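Local coordinates for selenium-binding protein (Sulfolobus tokodaii, PDB 2ECE) that is of unknown function but folds as a beta propeller and, like other members of the selenium-binding protein family, may bind selenium, at residues P91-R96 with D170-E175; C145-I150 with W195-E200; F193-N196 with V201-S204; R257-P262 with M266-M271; I328-K333 with G452-D457. All coordinates share one frame; numbering follows the deposited sequence.

Interaction 1. Residues P91-R96 with D170-E175; sequences PNIERR and DHYSFE
Ile93 has CG1 set between its backbone N and carbonyl carbon (chi1 54°), and from there CD1 extends over one face of the His171 imidazole; Tyr172 keeps CG beside its own backbone N (chi1 -56°) and sends its phenol out toward Pro91. The CD1 methyl of Ile93 lies 4.0 Å from the centroid of the His171 ring, 16° off the normal and nearer the NE2 and CE1 rim, a CH-pi contact. The other branch, CG2 of Ile93, meets CE2 of Tyr172 obliquely at 4.0 Å. Tyr172 OH donates to Pro91 O over 2.8 Å, in the carbonyl plane and on a lone pair. The turn that carries both rings, between strands 165-169 and 176-179, is held by Asp170 OD2, which accepts from opposite faces of its plane the backbone N-H of Tyr172 (2.8 Å), an Asx turn, and that of Ser173, completing an Asx motif. His171 NE2 probably hydrogen-bonds to Gly146 O, which would help to fix the imidazole under CD1 of Ile93. Between these loops of successive propeller blades, apolar and CH-pi packing carries the buried part, and the one hydrogen bond, from the exposed Tyr172, probably sets the direction of its phenol.

Interaction 2. Residues C145-I150 with W195-E200; sequences CGPDAI and WNLPNE
The carbonyl oxygen of Cys145 receives a hydrogen bond from water 1 at 2.9 Å and another from Ser83 OG, while the indole of Trp195 sets its edge against the same atom, CZ2 lying 3.5 Å from Cys145 O. Water 1 also accepts a weak bond from Trp195 NE1, whose stronger partner is Ser458 OG. CG of Trp195 stands between the backbone N and the carbonyl carbon (chi1 47°), and this torsion brings the six-membered ring to the backbone of Gly146, where CA comes obliquely within 3.6 Å of CZ2 of Trp195. A side chain at Gly146 could hardly fit, because its CB would fall 3.0 Å from CH2 of Trp195. The contact joins successive blades of the propeller: the turn linking strands 140-145 and 150-154 faces the end of strand 193-196 and the type I turn from Leu197 to Glu200. With the indole of Trp195 cut back to an alanine here, a gap is likely to open beside Gly146 and Ser458 OG to lose its N-H donor. Leu197 lays CD2 3.6 Å above one face of the Trp195 ring, toward the rim, and meets Pro147 CG tip to tip through CD1, 3.9 Å away. The turn from Leu197 to Glu200 is tied by Asn196 OD1, which accepts from ND2 of Asn199 (2.8 Å) and from its backbone N, both from the same face of the amide, the latter an Asx motif. Cys145 SG, whose CB points away from the 195-200 segment, forms a disulfide with Cys81.

Interaction 3. Residues F193-N196 with V201-S204; sequences FWWN and VLVS
Phe193 to Asn196 and Val201 to Ser204 run antiparallel, their axes 4.6 Å apart at 157°, with Trp194-Val203 and Asn196-Val201 as the hydrogen-bonded pairs and Phe193-Ser204 and Trp195-Leu202 as the non-hydrogen-bonded ones. Trp194 N and Val203 O are 3.0 Å apart, as are Val203 N and Trp194 O; Asn196 N reaches Val201 O at 3.0 Å, and the return bond from Val201 N to Asn196 O is longer at 3.3 Å. On the face of Phe193, Trp195 and Leu202, the leucine has CG anti to its N (chi1 178°) and places CD1 4.1 Å from CE3 of Trp195, at the indole edge, and equally close to CD2 of Phe193, approached obliquely. One methyl thus touches both aromatic rings. On the other face, CG2 of Val203 lies 3.6 Å from Trp194 O. Trp194 stacks on His144, which also meets Phe193 edge-to-face. This beta hairpin opens a four-stranded propeller blade: strand 201-204 pairs onward with strand 229-234, where Leu202 touches Trp233 and Val203 touches Phe232, while Phe193 packs on Tyr151 of strand 150-154 and Trp194 on Arg257 and Pro258 of strand 250-258, in the blades before and after.

Interaction 4. Residues R257-P262 with M266-M271; sequences RPLHDP and MGFINM
Leu259, just past the end of strand 250-258, packs over the start of strand 266-274 in a beta hairpin that begins one blade of the propeller. Its backbone N donates to Met266 O at 2.9 Å, and CB stays close to that oxygen, 3.9 Å from Met266 O. From there CG, beside the leucine's own N (chi1 -74°), comes to 4.0 Å from Met266 CG, and the fork divides: CD1 passes at a slant over the methionine, 3.9 Å from its CG and near its SD, while CD2 turns to the ring edge of Phe268, 4.0 Å from CE1. Shortening Leu259 to an alanine is likely to open a gap between Met266 CG and the CE1 edge of Phe268, both losing the leucine's methyls. The leucine also touches Ile328 of the next blade, which packs against Phe268 as well.

One residue back along the chain, at Pro258 and Gly267, the strands come very near each other, a non-hydrogen-bonded pair whose CA atoms are 3.7 Å apart. Glycine suits this place, because a CB on Gly267 would fall 2.5 Å from Pro258 CA. Arg257 bends at chi2 and its end leads away from the partner strand, to salt bridges with Glu255 and Asp325. Its backbone is paired twice with Phe268: the bond from Arg257 N to Phe268 O is nearly straight, at 168°, whereas Phe268 N reaches Arg257 O over 2.9 Å from 44° above the carbonyl plane.

Interaction 5. Residues I328-K333 with G452-D457; sequences ISLDDK and GDASSD
The type I turn from Ser329 to Asp332, which links strands 326-328 and 334-339 of a propeller blade, meets Ala454 in the C-terminal segment that follows the last strand, 443-449. CB of Ala454 points toward the 328-333 segment and lies 3.3 Å from Ile328 O, an oxygen that accepts from His260 NE2. Over the same methyl comes one branch of Leu330, with CD2 3.6 Å from Ala454 CB and also against its CA. Water 2 accepts from Ile328 N at 3.0 Å and may donate to Ala454 O, a possible bridge between the backbones.

Each side carries its own polar brace. In the turn, Asp331 OD1 takes Ser329 OG at 2.6 Å on its syn side and Lys333 N at 2.9 Å from above the carboxylate plane, the latter bond forming an Asx turn. In the tail, Asp453 OD1 uses its anti lone pair for Ser455 N at 3.0 Å, a second Asx turn, and Ser456 OG relays a chain of bonds, accepting from Asp453 N at 2.9 Å and donating to Asp457 OD1 at 2.6 Å. Leu330 is backed by Met20 of helix 16-20 and by Tyr459. Between two loops stiffened by their own aspartates, the direct touch is therefore small and apolar, a methyl group set against a carbonyl and a leucine branch, while the backbone N of Ile328 is met by water and its O by His260.

In the fold
The five contacts run along the loops and strand ends of successive propeller blades. Interactions 1 and 2, with centres 14 Å apart, meet at His171 and Gly146. Interactions 2 and 3 share Trp195 and Asn196, and Asn196 ND2 probably hydrogen-bonds to Pro262 O of interaction 4 at 3.1 Å. Interactions 4 and 5 lie 10 Å apart, centre to centre, and are joined through His260, whose N meets Asp332 OD1 at 2.8 Å. The C-terminal segment 452-457 ties in the rest: Asp457 OD2 forms a 2.7 Å salt bridge with Arg95 NH2 of interaction 1, Ser456 O packs 3.3 Å from Cys145 SG of interaction 2, and Ser455 O packs on Trp194 of interaction 3.

Interaction 1. Residues P91-R96 with D170-E175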
# COMPACT_ATOMS: atom_id res chain seq x y z
N PRO A 91 0.82 -17.76 -20.30
CA PRO A 91 -0.43 -17.96 -21.02
C PRO A 91 -1.64 -18.38 -20.19
O PRO A 91 -1.52 -19.06 -19.16
CB PRO A 91 -0.05 -19.03 -22.04
CG PRO A 91 0.82 -19.92 -21.21
CD PRO A 91 1.71 -18.92 -20.47
N ASN A 92 -2.80 -17.96 -20.67
CA ASN A 92 -4.08 -18.28 -20.06
C ASN A 92 -4.33 -17.87 -18.61
O ASN A 92 -4.99 -18.59 -17.87
CB ASN A 92 -4.37 -19.78 -20.21
CG ASN A 92 -4.33 -20.23 -21.66
OD1 ASN A 92 -4.91 -19.59 -22.53
ND2 ASN A 92 -3.63 -21.34 -21.92
N ILE A 93 -3.79 -16.73 -18.20
CA ILE A 93 -4.06 -16.25 -16.85
C ILE A 93 -4.96 -15.04 -17.05
O ILE A 93 -4.84 -14.33 -18.04
CB ILE A 93 -2.78 -15.86 -16.07
CG1 ILE A 93 -1.95 -14.85 -16.87
CG2 ILE A 93 -1.98 -17.11 -15.74
CD1 ILE A 93 -0.71 -14.37 -16.11
N GLU A 94 -5.88 -14.81 -16.12
CA GLU A 94 -6.80 -13.69 -16.23
C GLU A 94 -6.91 -12.99 -14.88
O GLU A 94 -6.64 -13.59 -13.85
CB GLU A 94 -8.18 -14.19 -16.68
CG GLU A 94 -8.81 -15.23 -15.75
CD GLU A 94 -10.12 -15.80 -16.29
OE1 GLU A 94 -10.77 -15.12 -17.12
OE2 GLU A 94 -10.51 -16.91 -15.87
N ARG A 95 -7.27 -11.70 -14.89
CA ARG A 95 -7.44 -10.96 -13.65
C ARG A 95 -8.72 -11.52 -13.05
O ARG A 95 -9.82 -11.04 -13.35
CB ARG A 95 -7.60 -9.46 -13.92
CG ARG A 95 -7.57 -8.61 -12.66
CD ARG A 95 -8.12 -7.22 -12.93
NE ARG A 95 -7.38 -6.47 -13.94
CZ ARG A 95 -6.26 -5.79 -13.71
NH1 ARG A 95 -5.73 -5.75 -12.49
NH2 ARG A 95 -5.68 -5.12 -14.70
N ARG A 96 -8.58 -12.52 -12.19
CA ARG A 96 -9.74 -13.17 -11.62
C ARG A 96 -9.77 -13.31 -10.11
O ARG A 96 -10.82 -13.16 -9.48
CB ARG A 96 -9.89 -14.55 -12.27
CG ARG A 96 -10.97 -15.40 -11.67
CD ARG A 96 -11.22 -16.63 -12.52
NE ARG A 96 -12.35 -17.38 -11.98
CZ ARG A 96 -12.88 -18.45 -12.56
NH1 ARG A 96 -12.38 -18.91 -13.70
NH2 ARG A 96 -13.92 -19.05 -12.00
N ASP A 170 2.73 -19.90 -7.34
CA ASP A 170 2.53 -20.37 -8.69
C ASP A 170 1.27 -19.76 -9.30
O ASP A 170 0.22 -19.72 -8.65
CB ASP A 170 2.41 -21.89 -8.67
CG ASP A 170 2.39 -22.48 -10.05
OD1 ASP A 170 3.48 -22.80 -10.57
OD2 ASP A 170 1.28 -22.60 -10.61
N HIS A 171 1.36 -19.29 -10.54
CA HIS A 171 0.23 -18.67 -11.24
C HIS A 171 -0.98 -19.58 -11.44
O HIS A 171 -2.11 -19.10 -11.59
CB HIS A 171 0.65 -18.18 -12.63
CG HIS A 171 0.96 -16.72 -12.69
ND1 HIS A 171 0.15 -15.75 -12.14
CD2 HIS A 171 1.98 -16.06 -13.29
CE1 HIS A 171 0.65 -14.56 -12.40
NE2 HIS A 171 1.77 -14.72 -13.10
N TYR A 172 -0.75 -20.89 -11.45
CA TYR A 172 -1.83 -21.84 -11.69
C TYR A 172 -2.40 -22.54 -10.47
O TYR A 172 -3.62 -22.63 -10.32
CB TYR A 172 -1.36 -22.87 -12.72
CG TYR A 172 -0.89 -22.23 -13.99
CD1 TYR A 172 0.47 -22.13 -14.29
CD2 TYR A 172 -1.80 -21.66 -14.88
CE1 TYR A 172 0.91 -21.49 -15.46
CE2 TYR A 172 -1.38 -21.01 -16.04
CZ TYR A 172 -0.02 -20.93 -16.32
OH TYR A 172 0.39 -20.30 -17.48
N SER A 173 -1.54 -23.02 -9.58
CA SER A 173 -2.00 -23.71 -8.39
C SER A 173 -2.15 -22.76 -7.21
O SER A 173 -2.86 -23.06 -6.25
CB SER A 173 -1.02 -24.82 -8.02
OG SER A 173 0.25 -24.28 -7.67
N PHE A 174 -1.47 -21.62 -7.30
CA PHE A 174 -1.49 -20.62 -6.24
C PHE A 174 -0.75 -21.15 -5.02
O PHE A 174 -0.85 -20.59 -3.93
CB PHE A 174 -2.93 -20.27 -5.84
CG PHE A 174 -3.73 -19.63 -6.95
CD1 PHE A 174 -4.95 -20.16 -7.33
CD2 PHE A 174 -3.24 -18.51 -7.61
CE1 PHE A 174 -5.68 -19.59 -8.37
CE2 PHE A 174 -3.97 -17.92 -8.65
CZ PHE A 174 -5.18 -18.46 -9.03
N GLU A 175 -0.00 -22.23 -5.21
CA GLU A 175 0.76 -22.84 -4.12
C GLU A 175 2.09 -22.11 -3.97
O GLU A 175 2.66 -21.65 -4.96
CB GLU A 175 1.01 -24.32 -4.42
CG GLU A 175 -0.25 -25.18 -4.51
CD GLU A 175 -0.79 -25.60 -3.16
OE1 GLU A 175 -0.36 -25.04 -2.12
OE2 GLU A 175 -1.66 -26.50 -3.12

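Interaction 2. Residues C145-I150 with W195-E200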
# COMPACT_ATOMS: atom_id res chain seq x y z
N CYS A 145 1.25 -8.82 -8.96
CA CYS A 145 1.04 -9.79 -10.05
C CYS A 145 2.16 -9.61 -11.08
O CYS A 145 2.27 -8.57 -11.73
CB CYS A 145 -0.34 -9.57 -10.71
SG CYS A 145 -0.87 -7.83 -10.69
N GLY A 146 3.01 -10.63 -11.21
CA GLY A 146 4.10 -10.55 -12.17
C GLY A 146 3.78 -11.36 -13.41
O GLY A 146 2.77 -12.08 -13.44
N PRO A 147 4.60 -11.27 -14.47
CA PRO A 147 4.36 -12.02 -15.71
C PRO A 147 4.51 -13.52 -15.47
O PRO A 147 3.75 -14.33 -15.99
CB PRO A 147 5.46 -11.51 -16.64
CG PRO A 147 5.88 -10.19 -16.05
CD PRO A 147 5.83 -10.46 -14.57
N ASP A 148 5.52 -13.85 -14.67
CA ASP A 148 5.90 -15.22 -14.36
C ASP A 148 5.30 -15.84 -13.11
O ASP A 148 5.18 -17.06 -13.04
CB ASP A 148 7.42 -15.28 -14.28
CG ASP A 148 7.98 -14.32 -13.24
OD1 ASP A 148 7.29 -13.34 -12.90
OD2 ASP A 148 9.12 -14.55 -12.77
N ALA A 149 4.93 -15.03 -12.12
CA ALA A 149 4.36 -15.58 -10.89
C ALA A 149 3.74 -14.48 -10.03
O ALA A 149 3.69 -13.32 -10.44
CB ALA A 149 5.45 -16.31 -10.09
N ILE A 150 3.25 -14.86 -8.86
CA ILE A 150 2.65 -13.91 -7.93
C ILE A 150 3.70 -13.70 -6.85
O ILE A 150 4.20 -14.67 -6.28
CB ILE A 150 1.35 -14.46 -7.32
CG1 ILE A 150 0.32 -14.71 -8.42
CG2 ILE A 150 0.80 -13.48 -6.29
CD1 ILE A 150 -0.85 -15.54 -7.95
N TRP A 195 8.68 -3.09 -9.19
CA TRP A 195 9.68 -3.29 -10.23
C TRP A 195 9.46 -2.46 -11.48
O TRP A 195 8.46 -1.75 -11.63
CB TRP A 195 9.66 -4.78 -10.61
CG TRP A 195 8.23 -5.34 -10.84
CD1 TRP A 195 7.24 -4.75 -11.56
CD2 TRP A 195 7.67 -6.58 -10.34
NE1 TRP A 195 6.10 -5.53 -11.55
CE2 TRP A 195 6.34 -6.65 -10.81
CE3 TRP A 195 8.17 -7.62 -9.54
CZ2 TRP A 195 5.49 -7.73 -10.51
CZ3 TRP A 195 7.31 -8.71 -9.24
CH2 TRP A 195 5.99 -8.74 -9.72
N ASN A 196 10.43 -2.55 -12.38
CA ASN A 196 10.38 -1.94 -13.69
C ASN A 196 10.68 -3.21 -14.47
O ASN A 196 11.83 -3.65 -14.55
CB ASN A 196 11.49 -0.92 -13.92
CG ASN A 196 11.44 -0.33 -15.32
OD1 ASN A 196 11.46 -1.07 -16.30
ND2 ASN A 196 11.37 0.99 -15.41
N LEU A 197 9.64 -3.82 -15.03
CA LEU A 197 9.79 -5.09 -15.73
C LEU A 197 10.72 -5.14 -16.95
O LEU A 197 11.58 -6.00 -17.02
CB LEU A 197 8.41 -5.65 -16.09
CG LEU A 197 7.56 -6.01 -14.86
CD1 LEU A 197 6.13 -6.34 -15.27
CD2 LEU A 197 8.19 -7.18 -14.13
N PRO A 198 10.57 -4.21 -17.90
CA PRO A 198 11.46 -4.27 -19.07
C PRO A 198 12.94 -4.08 -18.74
O PRO A 198 13.81 -4.65 -19.40
CB PRO A 198 10.91 -3.17 -19.98
CG PRO A 198 9.45 -3.11 -19.59
CD PRO A 198 9.54 -3.17 -18.08
N ASN A 199 13.22 -3.29 -17.71
CA ASN A 199 14.59 -3.04 -17.30
C ASN A 199 15.08 -4.08 -16.31
O ASN A 199 16.23 -4.05 -15.85
CB ASN A 199 14.70 -1.64 -16.72
CG ASN A 199 14.61 -0.58 -17.78
OD1 ASN A 199 15.60 -0.30 -18.46
ND2 ASN A 199 13.43 0.00 -17.96
N GLU A 200 14.19 -5.01 -15.98
CA GLU A 200 14.49 -6.10 -15.07
C GLU A 200 15.10 -5.75 -13.72
O GLU A 200 16.06 -6.37 -13.30
CB GLU A 200 15.41 -7.10 -15.77
CG GLU A 200 14.89 -7.51 -17.13
CD GLU A 200 15.60 -8.73 -17.68
OE1 GLU A 200 16.75 -8.96 -17.28
OE2 GLU A 200 15.00 -9.44 -18.52
O HOH W 1 2.74 -5.71 -11.55

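Interaction 3. Residues F193-N196 with V201-S204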
# COMPACT_ATOMS: atom_id res chain seq x y z
N PHE A 193 7.75 -3.66 -2.11
CA PHE A 193 8.60 -3.92 -3.26
C PHE A 193 7.80 -3.69 -4.52
O PHE A 193 6.58 -3.70 -4.49
CB PHE A 193 9.08 -5.38 -3.28
CG PHE A 193 8.03 -6.38 -3.74
CD1 PHE A 193 7.05 -6.84 -2.87
CD2 PHE A 193 8.01 -6.83 -5.06
CE1 PHE A 193 6.06 -7.75 -3.31
CE2 PHE A 193 7.03 -7.73 -5.51
CZ PHE A 193 6.05 -8.19 -4.63
N TRP A 194 8.51 -3.45 -5.61
CA TRP A 194 7.88 -3.32 -6.91
C TRP A 194 8.97 -3.46 -7.96
O TRP A 194 10.08 -3.88 -7.64
CB TRP A 194 7.07 -2.03 -7.09
CG TRP A 194 5.89 -2.31 -7.99
CD1 TRP A 194 5.75 -3.41 -8.80
CD2 TRP A 194 4.69 -1.53 -8.17
NE1 TRP A 194 4.55 -3.36 -9.46
CE2 TRP A 194 3.88 -2.22 -9.10
CE3 TRP A 194 4.23 -0.32 -7.63
CZ2 TRP A 194 2.63 -1.74 -9.51
CZ3 TRP A 194 2.98 0.16 -8.04
CH2 TRP A 194 2.20 -0.55 -8.97
N TRP A 195 8.68 -3.09 -9.19
CA TRP A 195 9.68 -3.29 -10.23
C TRP A 195 9.46 -2.46 -11.48
O TRP A 195 8.46 -1.75 -11.63
CB TRP A 195 9.66 -4.78 -10.61
CG TRP A 195 8.23 -5.34 -10.84
CD1 TRP A 195 7.24 -4.75 -11.56
CD2 TRP A 195 7.67 -6.58 -10.34
NE1 TRP A 195 6.10 -5.53 -11.55
CE2 TRP A 195 6.34 -6.65 -10.81
CE3 TRP A 195 8.17 -7.62 -9.54
CZ2 TRP A 195 5.49 -7.73 -10.51
CZ3 TRP A 195 7.31 -8.71 -9.24
CH2 TRP A 195 5.99 -8.74 -9.72
N ASN A 196 10.43 -2.55 -12.38
CA ASN A 196 10.38 -1.94 -13.69
C ASN A 196 10.68 -3.21 -14.47
O ASN A 196 11.83 -3.65 -14.55
CB ASN A 196 11.49 -0.92 -13.92
CG ASN A 196 11.44 -0.33 -15.32
OD1 ASN A 196 11.46 -1.07 -16.30
ND2 ASN A 196 11.37 0.99 -15.41
N VAL A 201 14.55 -4.75 -13.05
CA VAL A 201 15.07 -4.43 -11.73
C VAL A 201 13.92 -4.39 -10.76
O VAL A 201 12.82 -3.92 -11.09
CB VAL A 201 15.86 -3.09 -11.70
CG1 VAL A 201 15.90 -2.48 -13.08
CG2 VAL A 201 15.24 -2.14 -10.69
N LEU A 202 14.17 -4.91 -9.57
CA LEU A 202 13.18 -4.95 -8.52
C LEU A 202 13.74 -4.10 -7.39
O LEU A 202 14.95 -4.09 -7.16
CB LEU A 202 12.97 -6.40 -8.04
CG LEU A 202 11.99 -6.66 -6.89
CD1 LEU A 202 11.37 -8.05 -7.07
CD2 LEU A 202 12.71 -6.56 -5.55
N VAL A 203 12.87 -3.36 -6.72
CA VAL A 203 13.28 -2.52 -5.61
C VAL A 203 12.50 -2.99 -4.40
O VAL A 203 11.34 -3.37 -4.52
CB VAL A 203 12.96 -1.03 -5.90
CG1 VAL A 203 13.83 -0.52 -7.03
CG2 VAL A 203 11.49 -0.88 -6.29
N SER A 204 13.14 -2.98 -3.23
CA SER A 204 12.50 -3.41 -2.00
C SER A 204 12.85 -2.41 -0.90
O SER A 204 13.91 -1.77 -0.94
CB SER A 204 12.97 -4.82 -1.61
OG SER A 204 14.37 -4.85 -1.35

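Interaction 4. Residues R257-P262 with M266-M271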
# COMPACT_ATOMS: atom_id res chain seq x y z
N ARG A 257 7.04 3.35 -5.26
CA ARG A 257 6.21 3.63 -6.42
C ARG A 257 6.99 4.04 -7.67
O ARG A 257 7.33 5.21 -7.84
CB ARG A 257 5.19 4.72 -6.09
CG ARG A 257 4.21 4.37 -4.97
CD ARG A 257 3.20 3.29 -5.38
NE ARG A 257 2.19 3.07 -4.33
CZ ARG A 257 2.37 2.31 -3.26
NH1 ARG A 257 3.51 1.66 -3.07
NH2 ARG A 257 1.41 2.22 -2.34
N PRO A 258 7.32 3.07 -8.53
CA PRO A 258 8.06 3.36 -9.76
C PRO A 258 7.10 4.19 -10.63
O PRO A 258 5.88 4.10 -10.46
CB PRO A 258 8.26 1.97 -10.38
CG PRO A 258 8.21 1.04 -9.19
CD PRO A 258 7.11 1.62 -8.35
N LEU A 259 7.63 5.01 -11.54
CA LEU A 259 6.71 5.74 -12.42
C LEU A 259 6.08 4.64 -13.27
O LEU A 259 6.69 3.58 -13.48
CB LEU A 259 7.45 6.76 -13.30
CG LEU A 259 7.96 8.03 -12.61
CD1 LEU A 259 8.27 9.08 -13.67
CD2 LEU A 259 6.92 8.57 -11.65
N HIS A 260 4.87 4.87 -13.76
CA HIS A 260 4.18 3.87 -14.55
C HIS A 260 4.78 3.63 -15.94
O HIS A 260 4.75 2.50 -16.45
CB HIS A 260 2.70 4.25 -14.66
CG HIS A 260 2.02 4.36 -13.32
ND1 HIS A 260 1.64 3.26 -12.59
CD2 HIS A 260 1.70 5.44 -12.57
CE1 HIS A 260 1.12 3.66 -11.44
NE2 HIS A 260 1.14 4.98 -11.41
N ASP A 261 5.34 4.68 -16.53
CA ASP A 261 5.97 4.61 -17.85
C ASP A 261 7.26 3.80 -17.66
O ASP A 261 8.20 4.27 -17.03
CB ASP A 261 6.32 6.02 -18.32
CG ASP A 261 6.89 6.06 -19.73
OD1 ASP A 261 7.40 5.04 -20.23
OD2 ASP A 261 6.83 7.15 -20.34
N PRO A 262 7.32 2.58 -18.23
CA PRO A 262 8.52 1.75 -18.07
C PRO A 262 9.81 2.28 -18.69
O PRO A 262 10.89 1.74 -18.43
CB PRO A 262 8.09 0.42 -18.68
CG PRO A 262 7.19 0.85 -19.80
CD PRO A 262 6.35 1.93 -19.13
N MET A 266 12.83 5.46 -12.63
CA MET A 266 12.73 6.18 -11.39
C MET A 266 11.39 5.92 -10.73
O MET A 266 10.48 5.31 -11.31
CB MET A 266 12.90 7.68 -11.64
CG MET A 266 11.94 8.24 -12.68
SD MET A 266 12.13 10.03 -12.84
CE MET A 266 13.73 10.10 -13.66
N GLY A 267 11.28 6.41 -9.50
CA GLY A 267 10.08 6.27 -8.72
C GLY A 267 10.27 6.94 -7.38
O GLY A 267 11.34 7.50 -7.11
N PHE A 268 9.25 6.88 -6.53
CA PHE A 268 9.31 7.50 -5.21
C PHE A 268 9.18 6.51 -4.06
O PHE A 268 8.83 5.34 -4.25
CB PHE A 268 8.20 8.54 -5.06
CG PHE A 268 8.25 9.65 -6.08
CD1 PHE A 268 7.68 9.48 -7.34
CD2 PHE A 268 8.87 10.86 -5.78
CE1 PHE A 268 7.72 10.51 -8.29
CE2 PHE A 268 8.92 11.90 -6.72
CZ PHE A 268 8.35 11.72 -7.97
N ILE A 269 9.48 7.01 -2.86
CA ILE A 269 9.35 6.24 -1.62
C ILE A 269 9.24 7.23 -0.47
O ILE A 269 9.86 8.30 -0.49
CB ILE A 269 10.54 5.30 -1.36
CG1 ILE A 269 10.25 4.45 -0.11
CG2 ILE A 269 11.82 6.09 -1.15
CD1 ILE A 269 11.28 3.36 0.17
N ASN A 270 8.43 6.88 0.52
CA ASN A 270 8.25 7.73 1.68
C ASN A 270 9.04 7.24 2.89
O ASN A 270 9.11 6.03 3.15
CB ASN A 270 6.76 7.81 2.04
CG ASN A 270 6.14 6.45 2.34
OD1 ASN A 270 6.25 5.51 1.54
ND2 ASN A 270 5.47 6.34 3.48
N MET A 271 9.66 8.19 3.58
CA MET A 271 10.40 7.91 4.81
C MET A 271 9.45 8.51 5.83
O MET A 271 9.23 9.72 5.83
CB MET A 271 11.74 8.63 4.84
CG MET A 271 12.82 8.00 3.98
SD MET A 271 12.97 6.19 4.21
CE MET A 271 13.42 6.08 5.93

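Interaction 5. Residues I328-K333 with G452-D457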
# COMPACT_ATOMS: atom_id res chain seq x y z
N ILE A 328 0.90 7.24 -7.29
CA ILE A 328 1.07 8.10 -8.46
C ILE A 328 -0.02 7.86 -9.50
O ILE A 328 -0.38 6.71 -9.79
CB ILE A 328 2.44 7.83 -9.14
CG1 ILE A 328 3.56 7.98 -8.11
CG2 ILE A 328 2.64 8.77 -10.32
CD1 ILE A 328 4.91 7.51 -8.63
N SER A 329 -0.55 8.93 -10.08
CA SER A 329 -1.58 8.78 -11.11
C SER A 329 -0.95 8.12 -12.34
O SER A 329 0.26 8.25 -12.55
CB SER A 329 -2.19 10.14 -11.49
OG SER A 329 -1.18 11.07 -11.85
N LEU A 330 -1.75 7.42 -13.14
CA LEU A 330 -1.24 6.72 -14.32
C LEU A 330 -0.44 7.56 -15.33
O LEU A 330 0.45 7.03 -15.99
CB LEU A 330 -2.38 6.02 -15.06
CG LEU A 330 -2.74 4.60 -14.61
CD1 LEU A 330 -1.58 3.67 -14.90
CD2 LEU A 330 -3.07 4.59 -13.12
N ASP A 331 -0.76 8.84 -15.46
CA ASP A 331 -0.05 9.71 -16.40
C ASP A 331 1.26 10.19 -15.79
O ASP A 331 1.98 10.98 -16.39
CB ASP A 331 -0.91 10.91 -16.77
CG ASP A 331 -1.44 11.64 -15.55
OD1 ASP A 331 -0.91 11.42 -14.44
OD2 ASP A 331 -2.39 12.44 -15.70
N ASP A 332 1.57 9.71 -14.59
CA ASP A 332 2.79 10.09 -13.90
C ASP A 332 2.87 11.58 -13.63
O ASP A 332 3.96 12.12 -13.39
CB ASP A 332 4.03 9.66 -14.70
CG ASP A 332 4.24 8.15 -14.69
OD1 ASP A 332 3.88 7.51 -13.68
OD2 ASP A 332 4.78 7.61 -15.68
N LYS A 333 1.73 12.26 -13.64
CA LYS A 333 1.71 13.70 -13.42
C LYS A 333 1.56 14.09 -11.95
O LYS A 333 2.10 15.11 -11.52
CB LYS A 333 0.59 14.34 -14.25
CG LYS A 333 0.60 15.86 -14.26
CD LYS A 333 -0.58 16.42 -15.05
CE LYS A 333 -0.49 17.93 -15.15
NZ LYS A 333 -1.67 18.52 -15.86
N GLY A 452 -8.57 -2.82 -12.16
CA GLY A 452 -7.24 -2.29 -11.95
C GLY A 452 -7.21 -0.84 -11.51
O GLY A 452 -8.15 -0.09 -11.75
N ASP A 453 -6.13 -0.44 -10.85
CA ASP A 453 -5.97 0.92 -10.38
C ASP A 453 -4.52 1.37 -10.51
O ASP A 453 -3.72 0.72 -11.19
CB ASP A 453 -6.44 1.04 -8.92
CG ASP A 453 -5.86 -0.04 -8.03
OD1 ASP A 453 -4.63 -0.13 -7.94
OD2 ASP A 453 -6.65 -0.82 -7.43
N ALA A 454 -4.18 2.48 -9.86
CA ALA A 454 -2.84 3.04 -9.94
C ALA A 454 -1.72 2.31 -9.19
O ALA A 454 -0.55 2.67 -9.36
CB ALA A 454 -2.88 4.50 -9.50
N SER A 455 -2.04 1.31 -8.38
CA SER A 455 -0.98 0.60 -7.65
C SER A 455 -1.09 -0.91 -7.78
O SER A 455 -0.34 -1.65 -7.15
CB SER A 455 -1.00 0.98 -6.16
OG SER A 455 -2.05 0.31 -5.47
N SER A 456 -2.01 -1.36 -8.62
CA SER A 456 -2.24 -2.79 -8.81
C SER A 456 -1.53 -3.38 -10.02
O SER A 456 -1.24 -4.58 -10.04
CB SER A 456 -3.73 -3.06 -8.95
OG SER A 456 -4.22 -2.52 -10.17
N ASP A 457 -1.27 -2.55 -11.03
CA ASP A 457 -0.65 -3.00 -12.28
C ASP A 457 0.65 -2.31 -12.67
O ASP A 457 0.86 -1.14 -12.36
CB ASP A 457 -1.62 -2.78 -13.46
CG ASP A 457 -2.83 -3.67 -13.40
OD1 ASP A 457 -3.46 -3.76 -12.32
OD2 ASP A 457 -3.17 -4.27 -14.44
O HOH W 2 1.62 4.47 -8.17